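Local structure of nigritoxine (Vibrio nigripulchritudo, 5M41) at residues I574-N578 and P579-V583; W628-R631 and K632-K636; I671-E675 and N676-K680; M705-S708 and P709-F713. The protein is a bacterial toxin active against crustaceans and insects, built on a fold described as new. One frame throughout, in Å; residues are numbered along the deposited sequence.

In the fold
All four contacts lie in the last third of the chain and follow one another in series, each within a continuous segment at the end of a helix or strand. Contact 1 turns strand 571-576 into strand 583-589 of a six-stranded antiparallel sheet; contact 2 ends helix 625-632 and touches contact 1, the centres about 11 Å apart. Contact 3 ends helix 667-676, before helix 688-704. Contact 4 leads from helix 688-704 to strand 713-715, an outermost strand of the same sheet, and meets contact 3 through I671 and P709, with about 19 Å between centres. Contacts 2 and 4 are farthest apart, at about 26 Å. Contacts 2 and 4 thus lead from helices back to the sheet.

Contact 1: I574-N578 and P579-V583; sequences IAVNN and PYSFV
N578 and S581 bracket a type I beta turn, closed by the 3.1 Å hydrogen bond from S581 N to N578 O, with the donor lying above the carbonyl plane. The N578 side chain adds a second bond inside this turn: its OD1 accepts from Y580 N at 2.9 Å with an N-H...O angle of 162°, which makes an Asx turn overlapping the beta turn. CG sits opposite the backbone N (chi1 -164°), and this swings the amide forward over the N578-P579 peptide. From there OD1 also lies in the plane of the Y580 ring, at its edge, 3.6 Å from CD2. The other amide atom, ND2, is held by N693.

On the inner side of the bend S581 points toward the segment before the turn, and V576 CG1 lies 3.6 Å from S581 OG. Two waters link the backbones on either side of the turn. One donates to V576 O and bonds S581 OG at 2.8 Å; the other accepts from V576 N and donates to V583 O, so it bridges the strand entering the turn and the one leaving it.

The turn joins strands 571-576 and 583-589, antiparallel neighbours in the sheet. Strand 560-562 covers V576 at F560, helix 688-704 packs on N578 and S581 through S697, and helix 625-632 lies against Y580 and F582 through L629.

Contact 2: W628-R631 and K632-K636; sequences WLVR and KFKTK
K632 crosses W628 obliquely at the last turn of helix 625-632, and its side chain can be followed outward from the backbone. CB lies 3.4 Å from L629 O and 3.9 Å from CZ3 of the W628 indole. CG is still beside that CZ3, but there the chain bends (chi2 -97°) and turns away from the helix. The bend carries CD over the face of the F633 ring, 3.9 Å above the plane and over its centre. NZ, at the tip, forms a salt bridge with E602 and a hydrogen bond to S581 O, tying this helix end to the turn after strand 571-576.

A type I beta turn runs from K632 to T635 at this end of the helix. The bonds from K632 N and F633 N back to the helix are weak, whereas R631 O is gripped twice: K634 N at 3.0 Å and the T635 hydroxyl OG1 at 2.7 Å reach it from opposite faces of its carbonyl plane. T635 OG1 is placed beside its own backbone N (chi1 -48°) and also lies alongside R631 CG at 3.8 Å. F633 brings CD2 to 3.2 Å from L629 O, while its ring makes a cation-pi contact with R553 of helix 546-555.

Contact 3: I671-E675 and N676-K680; sequences ITVVE and NAPTK
This helix C-cap, the end of helix 667-676, sets V673 and V674 against A677 and P678. A677 is the first residue to leave the helical conformation, with a positive phi of 48° in the left-handed region; P678 N has no hydrogen and cannot give the bond of a Schellman motif.

The last regular helical bond runs from N676 N to T672 O, 3.2 Å long with an N-H...O angle of 159°. One residue later the pattern loosens: A677 N lies between two carbonyls, with weak hydrogen bonds to V673 O at 3.0 Å and V674 O at 3.1 Å. The hydroxyl of T672 is turned back to Q668 O one turn earlier.

P678 lies against the last turn of the helix, and its side chain crosses that of V673 at about a right angle. V673 carries CG1 opposite its backbone N (chi1 170°), which aims this methyl at the pyrrolidine ring and brings it to 4.2 Å from P678 CG. L730 of helix 719-731 packs on both residues, making this apolar patch part of the interface between the two helices. The ring also carries P678 CD to 3.3 Å from V673 O, the same oxygen that A677 N approaches.

Contact 4: M705-S708 and P709-F713; sequences MGAS and PDTLF
M705 and A707 meet L712 in the apolar part of this contact. The M705 chain is bent at its last torsion (chi3 -73°), bringing the methyl CE to 3.7 Å from L712 CD2, and the two side chains pass obliquely. A707 CB packs on the branch point of the same leucine, 3.8 Å from CG.

Hydrogen bonds gather round S708. T711 N donates to S708 O at 3.0 Å from above the carbonyl plane, closing a tight reverse turn through P709 and D710. Within it S708 OG donates to D710 OD1 at 2.6 Å, nearly in line with the C-O bond of the carboxylate. The T711 hydroxyl lies between two acceptors, 2.9 Å from S708 OG and 3.1 Å from S708 O, and which of them takes its proton is not settled. S708 OG and T711 OG1 each sit between the backbone N and carbonyl carbon (chi1 70° and 60°), which brings the two oxygens together.

Just before this, G706 with its positive phi is the C-prime residue of a Schellman motif that ends helix 688-704. Beyond the turn F713 enters strand 713-715, with a backbone hydrogen bond to R652. L599 of strand 594-601 covers M705 and L712, while helix 667-676 meets P709 and D710 through Q668.

Contact 1: I574-N578 and P579-V583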
ATOM      1  N   ILE A 574      10.174  24.926  29.665  1.00 48.33           N
ATOM      2  CA  ILE A 574      10.016  23.466  29.755  1.00 47.21           C
ATOM      3  C   ILE A 574       9.270  22.971  28.507  1.00 47.35           C
ATOM      4  O   ILE A 574       8.107  23.367  28.252  1.00 47.77           O
ATOM      5  CB  ILE A 574       9.256  23.037  31.042  1.00 47.34           C
ATOM      6  CG1 ILE A 574       9.699  23.854  32.283  1.00 49.17           C
ATOM      7  CG2 ILE A 574       9.374  21.532  31.277  1.00 45.23           C
ATOM      8  CD1 ILE A 574      11.118  23.583  32.761  1.00 49.77           C
ATOM      9  N   ALA A 575       9.943  22.132  27.724  1.00 46.69           N
ATOM     10  CA  ALA A 575       9.480  21.769  26.374  1.00 46.05           C
ATOM     11  C   ALA A 575       9.465  20.269  26.156  1.00 46.41           C
ATOM     12  O   ALA A 575      10.434  19.566  26.489  1.00 44.34           O
ATOM     13  CB  ALA A 575      10.364  22.432  25.319  1.00 45.95           C
ATOM     14  N   VAL A 576       8.379  19.784  25.561  1.00 42.83           N
ATOM     15  CA  VAL A 576       8.233  18.363  25.311  1.00 41.96           C
ATOM     16  C   VAL A 576       9.088  17.952  24.082  1.00 41.35           C
ATOM     17  O   VAL A 576       9.404  18.803  23.240  1.00 42.39           O
ATOM     18  CB  VAL A 576       6.730  17.975  25.181  1.00 41.82           C
ATOM     19  CG1 VAL A 576       6.169  18.349  23.814  1.00 38.50           C
ATOM     20  CG2 VAL A 576       6.545  16.483  25.430  1.00 40.65           C
ATOM     21  N   ASN A 577       9.515  16.684  24.010  1.00 39.78           N
ATOM     22  CA  ASN A 577      10.318  16.212  22.885  1.00 39.81           C
ATOM     23  C   ASN A 577       9.549  16.068  21.574  1.00 39.64           C
ATOM     24  O   ASN A 577      10.150  16.211  20.490  1.00 40.25           O
ATOM     25  CB  ASN A 577      10.948  14.862  23.182  1.00 39.45           C
ATOM     26  CG  ASN A 577      12.074  14.947  24.184  1.00 40.54           C
ATOM     27  OD1 ASN A 577      12.654  16.009  24.404  1.00 40.84           O
ATOM     28  ND2 ASN A 577      12.398  13.810  24.789  1.00 39.93           N
ATOM     29  N   ASN A 578       8.244  15.764  21.666  1.00 39.38           N
ATOM     30  CA  ASN A 578       7.403  15.493  20.464  1.00 38.26           C
ATOM     31  C   ASN A 578       7.769  16.401  19.299  1.00 37.69           C
ATOM     32  O   ASN A 578       7.730  17.631  19.441  1.00 38.16           O
ATOM     33  CB  ASN A 578       5.924  15.688  20.778  1.00 38.78           C
ATOM     34  CG  ASN A 578       5.015  15.065  19.715  1.00 41.35           C
ATOM     35  OD1 ASN A 578       5.169  15.308  18.501  1.00 38.69           O
ATOM     36  ND2 ASN A 578       4.078  14.240  20.167  1.00 39.94           N
ATOM     37  N   PRO A 579       8.129  15.820  18.139  1.00 37.55           N
ATOM     38  CA  PRO A 579       8.620  16.703  17.086  1.00 38.46           C
ATOM     39  C   PRO A 579       7.530  17.579  16.449  1.00 38.25           C
ATOM     40  O   PRO A 579       7.852  18.487  15.717  1.00 39.07           O
ATOM     41  CB  PRO A 579       9.229  15.731  16.058  1.00 39.35           C
ATOM     42  CG  PRO A 579       8.526  14.447  16.283  1.00 39.14           C
ATOM     43  CD  PRO A 579       8.117  14.401  17.725  1.00 38.60           C
ATOM     44  N   TYR A 580       6.268  17.318  16.765  1.00 37.82           N
ATOM     45  CA  TYR A 580       5.142  18.128  16.277  1.00 39.20           C
ATOM     46  C   TYR A 580       4.658  19.146  17.309  1.00 38.64           C
ATOM     47  O   TYR A 580       3.547  19.665  17.200  1.00 40.04           O
ATOM     48  CB  TYR A 580       3.974  17.206  15.893  1.00 37.59           C
ATOM     49  CG  TYR A 580       4.281  16.304  14.713  1.00 36.66           C
ATOM     50  CD1 TYR A 580       4.067  16.732  13.401  1.00 37.09           C
ATOM     51  CD2 TYR A 580       4.770  15.024  14.913  1.00 37.61           C
ATOM     52  CE1 TYR A 580       4.346  15.895  12.318  1.00 38.02           C
ATOM     53  CE2 TYR A 580       5.035  14.177  13.848  1.00 37.86           C
ATOM     54  CZ  TYR A 580       4.839  14.619  12.560  1.00 38.67           C
ATOM     55  OH  TYR A 580       5.115  13.755  11.540  1.00 40.35           O
ATOM     56  N   SER A 581       5.454  19.374  18.349  1.00 38.60           N
ATOM     57  CA  SER A 581       5.101  20.335  19.389  1.00 39.24           C
ATOM     58  C   SER A 581       5.399  21.761  18.967  1.00 40.36           C
ATOM     59  O   SER A 581       6.534  22.061  18.550  1.00 41.16           O
ATOM     60  CB  SER A 581       5.894  20.050  20.657  1.00 40.98           C
ATOM     61  OG  SER A 581       5.677  21.086  21.593  1.00 40.58           O
ATOM     62  N   PHE A 582       4.397  22.639  19.118  1.00 38.60           N
ATOM     63  CA  PHE A 582       4.529  24.081  18.831  1.00 39.48           C
ATOM     64  C   PHE A 582       4.233  24.917  20.066  1.00 41.29           C
ATOM     65  O   PHE A 582       3.939  26.133  19.973  1.00 41.91           O
ATOM     66  CB  PHE A 582       3.640  24.498  17.649  1.00 38.73           C
ATOM     67  CG  PHE A 582       4.044  23.852  16.354  1.00 37.79           C
ATOM     68  CD1 PHE A 582       5.053  24.410  15.570  1.00 37.80           C
ATOM     69  CD2 PHE A 582       3.462  22.651  15.950  1.00 38.10           C
ATOM     70  CE1 PHE A 582       5.468  23.785  14.399  1.00 38.40           C
ATOM     71  CE2 PHE A 582       3.874  22.013  14.778  1.00 38.11           C
ATOM     72  CZ  PHE A 582       4.877  22.585  14.005  1.00 38.74           C
ATOM     73  N   VAL A 583       4.339  24.259  21.224  1.00 40.87           N
ATOM     74  CA  VAL A 583       4.108  24.891  22.527  1.00 41.00           C
ATOM     75  C   VAL A 583       5.200  24.513  23.524  1.00 43.13           C
ATOM     76  O   VAL A 583       5.958  23.567  23.310  1.00 42.64           O
ATOM     77  CB  VAL A 583       2.731  24.500  23.142  1.00 41.16           C
ATOM     78  CG1 VAL A 583       1.576  25.007  22.273  1.00 37.50           C
ATOM     79  CG2 VAL A 583       2.630  22.989  23.364  1.00 37.23           C
TER
HETATM   80  O   HOH W   1       8.145  21.337  22.851  1.00 31.95           O
HETATM   81  O   HOH W   2       6.205  21.564  25.302  1.00 35.49           O

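Contact 2: W628-R631 and K632-K636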
ATOM      1  N   TRP A 628      12.522  19.699   8.425  1.00 46.02           N
ATOM      2  CA  TRP A 628      11.907  20.954   8.838  1.00 45.56           C
ATOM      3  C   TRP A 628      11.567  20.945  10.309  1.00 44.29           C
ATOM      4  O   TRP A 628      11.810  21.932  11.013  1.00 45.98           O
ATOM      5  CB  TRP A 628      10.701  21.320   7.959  1.00 44.30           C
ATOM      6  CG  TRP A 628      10.186  22.723   8.206  1.00 44.60           C
ATOM      7  CD1 TRP A 628      10.408  23.864   7.434  1.00 45.51           C
ATOM      8  CD2 TRP A 628       9.358  23.184   9.329  1.00 41.42           C
ATOM      9  NE1 TRP A 628       9.777  24.957   7.987  1.00 45.23           N
ATOM     10  CE2 TRP A 628       9.149  24.619   9.127  1.00 43.23           C
ATOM     11  CE3 TRP A 628       8.797  22.569  10.448  1.00 41.33           C
ATOM     12  CZ2 TRP A 628       8.392  25.385  10.010  1.00 42.15           C
ATOM     13  CZ3 TRP A 628       8.041  23.349  11.332  1.00 39.24           C
ATOM     14  CH2 TRP A 628       7.849  24.719  11.117  1.00 42.19           C
ATOM     15  N   LEU A 629      11.011  19.834  10.792  1.00 44.20           N
ATOM     16  CA  LEU A 629      10.545  19.727  12.183  1.00 43.21           C
ATOM     17  C   LEU A 629      11.686  19.644  13.205  1.00 44.26           C
ATOM     18  O   LEU A 629      11.612  20.238  14.286  1.00 44.87           O
ATOM     19  CB  LEU A 629       9.600  18.523  12.344  1.00 43.42           C
ATOM     20  CG  LEU A 629       8.233  18.709  11.661  1.00 44.22           C
ATOM     21  CD1 LEU A 629       7.488  17.381  11.488  1.00 43.09           C
ATOM     22  CD2 LEU A 629       7.396  19.735  12.424  1.00 42.13           C
ATOM     23  N   VAL A 630      12.731  18.903  12.860  1.00 43.13           N
ATOM     24  CA  VAL A 630      13.916  18.829  13.688  1.00 43.13           C
ATOM     25  C   VAL A 630      14.525  20.230  13.755  1.00 44.88           C
ATOM     26  O   VAL A 630      14.867  20.693  14.832  1.00 43.87           O
ATOM     27  CB  VAL A 630      14.927  17.782  13.147  1.00 43.09           C
ATOM     28  CG1 VAL A 630      16.294  17.929  13.817  1.00 44.36           C
ATOM     29  CG2 VAL A 630      14.380  16.371  13.364  1.00 42.52           C
ATOM     30  N   ARG A 631      14.620  20.913  12.612  1.00 45.20           N
ATOM     31  CA  ARG A 631      15.241  22.240  12.566  1.00 47.67           C
ATOM     32  C   ARG A 631      14.431  23.298  13.326  1.00 48.50           C
ATOM     33  O   ARG A 631      14.989  24.285  13.801  1.00 49.19           O
ATOM     34  CB  ARG A 631      15.491  22.656  11.118  1.00 51.93           C
ATOM     35  CG  ARG A 631      16.206  23.986  10.934  1.00 54.81           C
ATOM     36  CD  ARG A 631      16.513  24.251   9.466  1.00 59.27           C
ATOM     37  NE  ARG A 631      15.321  24.132   8.624  1.00 62.21           N
ATOM     38  CZ  ARG A 631      15.186  23.251   7.633  1.00 64.29           C
ATOM     39  NH1 ARG A 631      16.172  22.419   7.337  1.00 64.34           N
ATOM     40  NH2 ARG A 631      14.068  23.210   6.925  1.00 61.49           N
ATOM     41  N   LYS A 632      13.121  23.078  13.467  1.00 48.17           N
ATOM     42  CA  LYS A 632      12.236  24.023  14.159  1.00 46.41           C
ATOM     43  C   LYS A 632      12.727  24.286  15.585  1.00 46.68           C
ATOM     44  O   LYS A 632      12.692  25.425  16.046  1.00 46.50           O
ATOM     45  CB  LYS A 632      10.765  23.534  14.112  1.00 48.44           C
ATOM     46  CG  LYS A 632       9.752  24.199  15.047  1.00 49.69           C
ATOM     47  CD  LYS A 632       9.563  23.376  16.320  1.00 53.43           C
ATOM     48  CE  LYS A 632       8.733  24.121  17.350  1.00 55.16           C
ATOM     49  NZ  LYS A 632       8.883  23.583  18.742  1.00 52.00           N
ATOM     50  N   PHE A 633      13.227  23.246  16.248  1.00 45.53           N
ATOM     51  CA  PHE A 633      13.654  23.344  17.640  1.00 47.96           C
ATOM     52  C   PHE A 633      14.946  24.172  17.856  1.00 50.91           C
ATOM     53  O   PHE A 633      15.281  24.500  18.992  1.00 50.64           O
ATOM     54  CB  PHE A 633      13.779  21.942  18.245  1.00 47.14           C
ATOM     55  CG  PHE A 633      12.447  21.251  18.424  1.00 45.94           C
ATOM     56  CD1 PHE A 633      11.646  21.529  19.524  1.00 43.61           C
ATOM     57  CD2 PHE A 633      11.989  20.340  17.477  1.00 45.34           C
ATOM     58  CE1 PHE A 633      10.428  20.896  19.686  1.00 45.84           C
ATOM     59  CE2 PHE A 633      10.751  19.726  17.613  1.00 44.70           C
ATOM     60  CZ  PHE A 633       9.967  20.004  18.720  1.00 44.73           C
ATOM     61  N   LYS A 634      15.629  24.507  16.753  1.00 51.81           N
ATOM     62  CA  LYS A 634      16.865  25.293  16.742  1.00 54.21           C
ATOM     63  C   LYS A 634      16.613  26.688  16.200  1.00 55.30           C
ATOM     64  O   LYS A 634      17.538  27.494  16.121  1.00 58.66           O
ATOM     65  CB  LYS A 634      17.904  24.624  15.841  1.00 55.54           C
ATOM     66  CG  LYS A 634      18.334  23.229  16.274  1.00 56.77           C
ATOM     67  CD  LYS A 634      18.988  22.503  15.106  1.00 60.74           C
ATOM     68  CE  LYS A 634      19.708  21.254  15.588  1.00 61.21           C
ATOM     69  NZ  LYS A 634      19.528  20.139  14.625  1.00 64.62           N
ATOM     70  N   THR A 635      15.365  26.972  15.827  1.00 53.57           N
ATOM     71  CA  THR A 635      15.013  28.211  15.148  1.00 52.92           C
ATOM     72  C   THR A 635      14.209  29.148  16.054  1.00 54.78           C
ATOM     73  O   THR A 635      13.229  28.741  16.674  1.00 55.15           O
ATOM     74  CB  THR A 635      14.234  27.899  13.844  1.00 53.26           C
ATOM     75  OG1 THR A 635      14.932  26.884  13.106  1.00 52.56           O
ATOM     76  CG2 THR A 635      14.061  29.165  12.965  1.00 53.18           C
ATOM     77  N   LYS A 636      14.630  30.409  16.121  1.00 55.61           N
ATOM     78  CA  LYS A 636      13.933  31.423  16.913  1.00 57.30           C
ATOM     79  C   LYS A 636      12.641  31.903  16.232  1.00 54.42           C
ATOM     80  O   LYS A 636      12.471  31.759  15.015  1.00 53.58           O
ATOM     81  CB  LYS A 636      14.852  32.627  17.187  1.00 62.11           C
ATOM     82  CG  LYS A 636      16.084  32.355  18.059  1.00 67.68           C
ATOM     83  CD  LYS A 636      17.158  33.396  17.719  1.00 74.01           C
ATOM     84  CE  LYS A 636      17.822  34.008  18.944  1.00 78.18           C
ATOM     85  NZ  LYS A 636      18.675  33.031  19.677  1.00 76.34           N
TER

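Contact 3: I671-E675 and N676-K680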
ATOM      1  N   ILE A 671      -7.633  24.285  20.711  1.00 41.30           N
ATOM      2  CA  ILE A 671      -7.373  22.892  20.365  1.00 39.88           C
ATOM      3  C   ILE A 671      -8.544  22.294  19.590  1.00 40.83           C
ATOM      4  O   ILE A 671      -8.348  21.624  18.565  1.00 39.76           O
ATOM      5  CB  ILE A 671      -7.013  22.066  21.626  1.00 39.22           C
ATOM      6  CG1 ILE A 671      -5.601  22.445  22.121  1.00 39.26           C
ATOM      7  CG2 ILE A 671      -7.132  20.564  21.368  1.00 39.81           C
ATOM      8  CD1 ILE A 671      -5.162  21.709  23.386  1.00 39.84           C
ATOM      9  N   THR A 672      -9.765  22.557  20.054  1.00 42.52           N
ATOM     10  CA  THR A 672     -10.968  22.035  19.375  1.00 43.74           C
ATOM     11  C   THR A 672     -10.989  22.452  17.897  1.00 43.32           C
ATOM     12  O   THR A 672     -11.204  21.635  17.025  1.00 44.24           O
ATOM     13  CB  THR A 672     -12.252  22.503  20.079  1.00 45.80           C
ATOM     14  OG1 THR A 672     -12.235  22.035  21.436  1.00 47.29           O
ATOM     15  CG2 THR A 672     -13.517  21.968  19.361  1.00 44.43           C
ATOM     16  N   VAL A 673     -10.724  23.720  17.612  1.00 42.60           N
ATOM     17  CA  VAL A 673     -10.728  24.174  16.225  1.00 42.28           C
ATOM     18  C   VAL A 673      -9.553  23.551  15.450  1.00 42.12           C
ATOM     19  O   VAL A 673      -9.732  23.013  14.349  1.00 41.43           O
ATOM     20  CB  VAL A 673     -10.803  25.718  16.130  1.00 44.12           C
ATOM     21  CG1 VAL A 673     -10.550  26.206  14.712  1.00 44.29           C
ATOM     22  CG2 VAL A 673     -12.192  26.186  16.568  1.00 45.40           C
ATOM     23  N   VAL A 674      -8.366  23.551  16.050  1.00 41.16           N
ATOM     24  CA  VAL A 674      -7.177  23.052  15.367  1.00 41.38           C
ATOM     25  C   VAL A 674      -7.358  21.589  14.955  1.00 42.52           C
ATOM     26  O   VAL A 674      -7.042  21.205  13.822  1.00 42.84           O
ATOM     27  CB  VAL A 674      -5.917  23.210  16.261  1.00 40.10           C
ATOM     28  CG1 VAL A 674      -4.783  22.320  15.761  1.00 40.13           C
ATOM     29  CG2 VAL A 674      -5.486  24.667  16.285  1.00 40.98           C
ATOM     30  N   GLU A 675      -7.850  20.794  15.905  1.00 42.82           N
ATOM     31  CA  GLU A 675      -8.129  19.384  15.737  1.00 45.32           C
ATOM     32  C   GLU A 675      -9.134  19.120  14.598  1.00 47.02           C
ATOM     33  O   GLU A 675      -8.955  18.207  13.813  1.00 45.86           O
ATOM     34  CB  GLU A 675      -8.699  18.848  17.044  1.00 48.60           C
ATOM     35  CG  GLU A 675      -8.847  17.344  17.118  1.00 54.72           C
ATOM     36  CD  GLU A 675      -9.302  16.882  18.496  1.00 62.31           C
ATOM     37  OE1 GLU A 675     -10.079  17.630  19.143  1.00 65.21           O
ATOM     38  OE2 GLU A 675      -8.885  15.776  18.937  1.00 64.44           O
ATOM     39  N   ASN A 676     -10.177  19.934  14.514  1.00 47.36           N
ATOM     40  CA  ASN A 676     -11.124  19.833  13.410  1.00 50.28           C
ATOM     41  C   ASN A 676     -10.572  20.281  12.050  1.00 46.63           C
ATOM     42  O   ASN A 676     -11.107  19.882  11.030  1.00 47.06           O
ATOM     43  CB  ASN A 676     -12.401  20.603  13.707  1.00 51.37           C
ATOM     44  CG  ASN A 676     -13.442  20.454  12.593  1.00 57.53           C
ATOM     45  OD1 ASN A 676     -13.996  19.364  12.376  1.00 59.90           O
ATOM     46  ND2 ASN A 676     -13.696  21.544  11.872  1.00 50.65           N
ATOM     47  N   ALA A 677      -9.526  21.113  12.026  1.00 43.84           N
ATOM     48  CA  ALA A 677      -8.943  21.541  10.732  1.00 42.96           C
ATOM     49  C   ALA A 677     -10.025  22.028   9.712  1.00 44.50           C
ATOM     50  O   ALA A 677     -10.093  21.522   8.594  1.00 44.82           O
ATOM     51  CB  ALA A 677      -8.144  20.384  10.127  1.00 42.15           C
ATOM     52  N   PRO A 678     -10.884  22.977  10.105  1.00 43.85           N
ATOM     53  CA  PRO A 678     -11.954  23.369   9.175  1.00 45.93           C
ATOM     54  C   PRO A 678     -11.464  24.319   8.097  1.00 47.48           C
ATOM     55  O   PRO A 678     -10.337  24.854   8.177  1.00 45.20           O
ATOM     56  CB  PRO A 678     -12.936  24.112  10.072  1.00 44.41           C
ATOM     57  CG  PRO A 678     -12.049  24.723  11.124  1.00 44.35           C
ATOM     58  CD  PRO A 678     -10.962  23.707  11.381  1.00 42.59           C
ATOM     59  N   THR A 679     -12.309  24.497   7.089  1.00 47.78           N
ATOM     60  CA  THR A 679     -12.142  25.511   6.052  1.00 51.10           C
ATOM     61  C   THR A 679     -10.754  25.431   5.427  1.00 49.16           C
ATOM     62  O   THR A 679     -10.380  24.356   4.966  1.00 49.43           O
ATOM     63  CB  THR A 679     -12.535  26.914   6.560  1.00 53.21           C
ATOM     64  OG1 THR A 679     -11.652  27.290   7.615  1.00 58.92           O
ATOM     65  CG2 THR A 679     -13.917  26.876   7.144  1.00 53.44           C
ATOM     66  N   LYS A 680      -9.979  26.515   5.415  1.00 48.73           N
ATOM     67  CA  LYS A 680      -8.687  26.483   4.698  1.00 49.07           C
ATOM     68  C   LYS A 680      -7.638  25.533   5.296  1.00 49.67           C
ATOM     69  O   LYS A 680      -6.629  25.202   4.644  1.00 50.90           O
ATOM     70  CB  LYS A 680      -8.115  27.887   4.485  1.00 50.30           C
ATOM     71  CG  LYS A 680      -9.032  28.844   3.722  1.00 50.64           C
ATOM     72  CD  LYS A 680      -9.338  28.374   2.303  1.00 54.27           C
ATOM     73  CE  LYS A 680     -10.213  29.409   1.587  1.00 53.90           C
ATOM     74  NZ  LYS A 680     -11.287  28.716   0.835  1.00 60.22           N
TER

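Contact 4: M705-S708 and P709-F713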
ATOM      1  N   MET A 705       2.496  21.495  33.083  1.00 52.90           N
ATOM      2  CA  MET A 705       2.591  22.750  33.848  1.00 52.77           C
ATOM      3  C   MET A 705       1.562  22.800  34.991  1.00 54.13           C
ATOM      4  O   MET A 705       1.394  23.840  35.651  1.00 54.25           O
ATOM      5  CB  MET A 705       2.398  23.961  32.920  1.00 51.87           C
ATOM      6  CG  MET A 705       0.993  24.086  32.334  1.00 50.32           C
ATOM      7  SD  MET A 705       0.783  25.536  31.270  1.00 51.52           S
ATOM      8  CE  MET A 705       0.768  26.883  32.455  1.00 50.17           C
ATOM      9  N   GLY A 706       0.863  21.685  35.207  1.00 53.41           N
ATOM     10  CA  GLY A 706      -0.096  21.565  36.309  1.00 53.90           C
ATOM     11  C   GLY A 706      -1.452  22.149  35.955  1.00 54.59           C
ATOM     12  O   GLY A 706      -2.238  22.475  36.833  1.00 55.06           O
ATOM     13  N   ALA A 707      -1.731  22.315  34.663  1.00 51.05           N
ATOM     14  CA  ALA A 707      -3.014  22.907  34.276  1.00 51.87           C
ATOM     15  C   ALA A 707      -3.816  21.962  33.372  1.00 51.14           C
ATOM     16  O   ALA A 707      -3.612  20.743  33.394  1.00 50.56           O
ATOM     17  CB  ALA A 707      -2.795  24.277  33.622  1.00 49.90           C
ATOM     18  N   SER A 708      -4.735  22.528  32.600  1.00 50.72           N
ATOM     19  CA  SER A 708      -5.497  21.767  31.631  1.00 50.93           C
ATOM     20  C   SER A 708      -5.963  22.744  30.584  1.00 50.07           C
ATOM     21  O   SER A 708      -6.056  23.946  30.853  1.00 48.88           O
ATOM     22  CB  SER A 708      -6.704  21.080  32.275  1.00 52.60           C
ATOM     23  OG  SER A 708      -7.669  22.047  32.655  1.00 56.24           O
ATOM     24  N   PRO A 709      -6.288  22.229  29.384  1.00 50.34           N
ATOM     25  CA  PRO A 709      -6.704  23.127  28.311  1.00 47.94           C
ATOM     26  C   PRO A 709      -7.898  24.033  28.668  1.00 48.79           C
ATOM     27  O   PRO A 709      -7.919  25.205  28.267  1.00 45.69           O
ATOM     28  CB  PRO A 709      -7.014  22.162  27.156  1.00 48.11           C
ATOM     29  CG  PRO A 709      -6.111  20.983  27.422  1.00 47.39           C
ATOM     30  CD  PRO A 709      -6.158  20.832  28.921  1.00 48.26           C
ATOM     31  N   ASP A 710      -8.871  23.525  29.420  1.00 50.10           N
ATOM     32  CA  ASP A 710     -10.027  24.371  29.781  1.00 53.90           C
ATOM     33  C   ASP A 710      -9.786  25.333  30.966  1.00 54.09           C
ATOM     34  O   ASP A 710     -10.643  26.155  31.258  1.00 54.39           O
ATOM     35  CB  ASP A 710     -11.290  23.529  30.032  1.00 58.90           C
ATOM     36  CG  ASP A 710     -11.095  22.491  31.133  1.00 62.74           C
ATOM     37  OD1 ASP A 710     -10.049  22.499  31.815  1.00 62.40           O
ATOM     38  OD2 ASP A 710     -11.995  21.651  31.316  1.00 69.45           O
ATOM     39  N   THR A 711      -8.638  25.227  31.639  1.00 52.72           N
ATOM     40  CA  THR A 711      -8.304  26.156  32.741  1.00 53.55           C
ATOM     41  C   THR A 711      -7.217  27.171  32.322  1.00 51.89           C
ATOM     42  O   THR A 711      -6.808  28.028  33.107  1.00 51.04           O
ATOM     43  CB  THR A 711      -7.907  25.422  34.053  1.00 53.16           C
ATOM     44  OG1 THR A 711      -6.762  24.587  33.842  1.00 52.26           O
ATOM     45  CG2 THR A 711      -9.072  24.550  34.601  1.00 55.50           C
ATOM     46  N   LEU A 712      -6.765  27.056  31.077  1.00 48.72           N
ATOM     47  CA  LEU A 712      -5.781  27.961  30.507  1.00 48.11           C
ATOM     48  C   LEU A 712      -6.424  29.016  29.622  1.00 48.64           C
ATOM     49  O   LEU A 712      -6.945  28.697  28.544  1.00 48.96           O
ATOM     50  CB  LEU A 712      -4.722  27.173  29.727  1.00 45.99           C
ATOM     51  CG  LEU A 712      -3.719  26.384  30.597  1.00 45.89           C
ATOM     52  CD1 LEU A 712      -2.970  25.361  29.758  1.00 44.26           C
ATOM     53  CD2 LEU A 712      -2.743  27.331  31.278  1.00 45.03           C
ATOM     54  N   PHE A 713      -6.365  30.271  30.056  1.00 46.90           N
ATOM     55  CA  PHE A 713      -6.964  31.367  29.278  1.00 47.64           C
ATOM     56  C   PHE A 713      -5.934  32.202  28.487  1.00 46.80           C
ATOM     57  O   PHE A 713      -4.842  32.456  28.964  1.00 46.92           O
ATOM     58  CB  PHE A 713      -7.811  32.285  30.173  1.00 46.78           C
ATOM     59  CG  PHE A 713      -8.907  31.574  30.918  1.00 50.82           C
ATOM     60  CD1 PHE A 713     -10.158  31.369  30.329  1.00 50.43           C
ATOM     61  CD2 PHE A 713      -8.701  31.125  32.225  1.00 52.75           C
ATOM     62  CE1 PHE A 713     -11.173  30.714  31.018  1.00 52.46           C
ATOM     63  CE2 PHE A 713      -9.716  30.476  32.923  1.00 55.54           C
ATOM     64  CZ  PHE A 713     -10.951  30.262  32.315  1.00 56.33           C
TER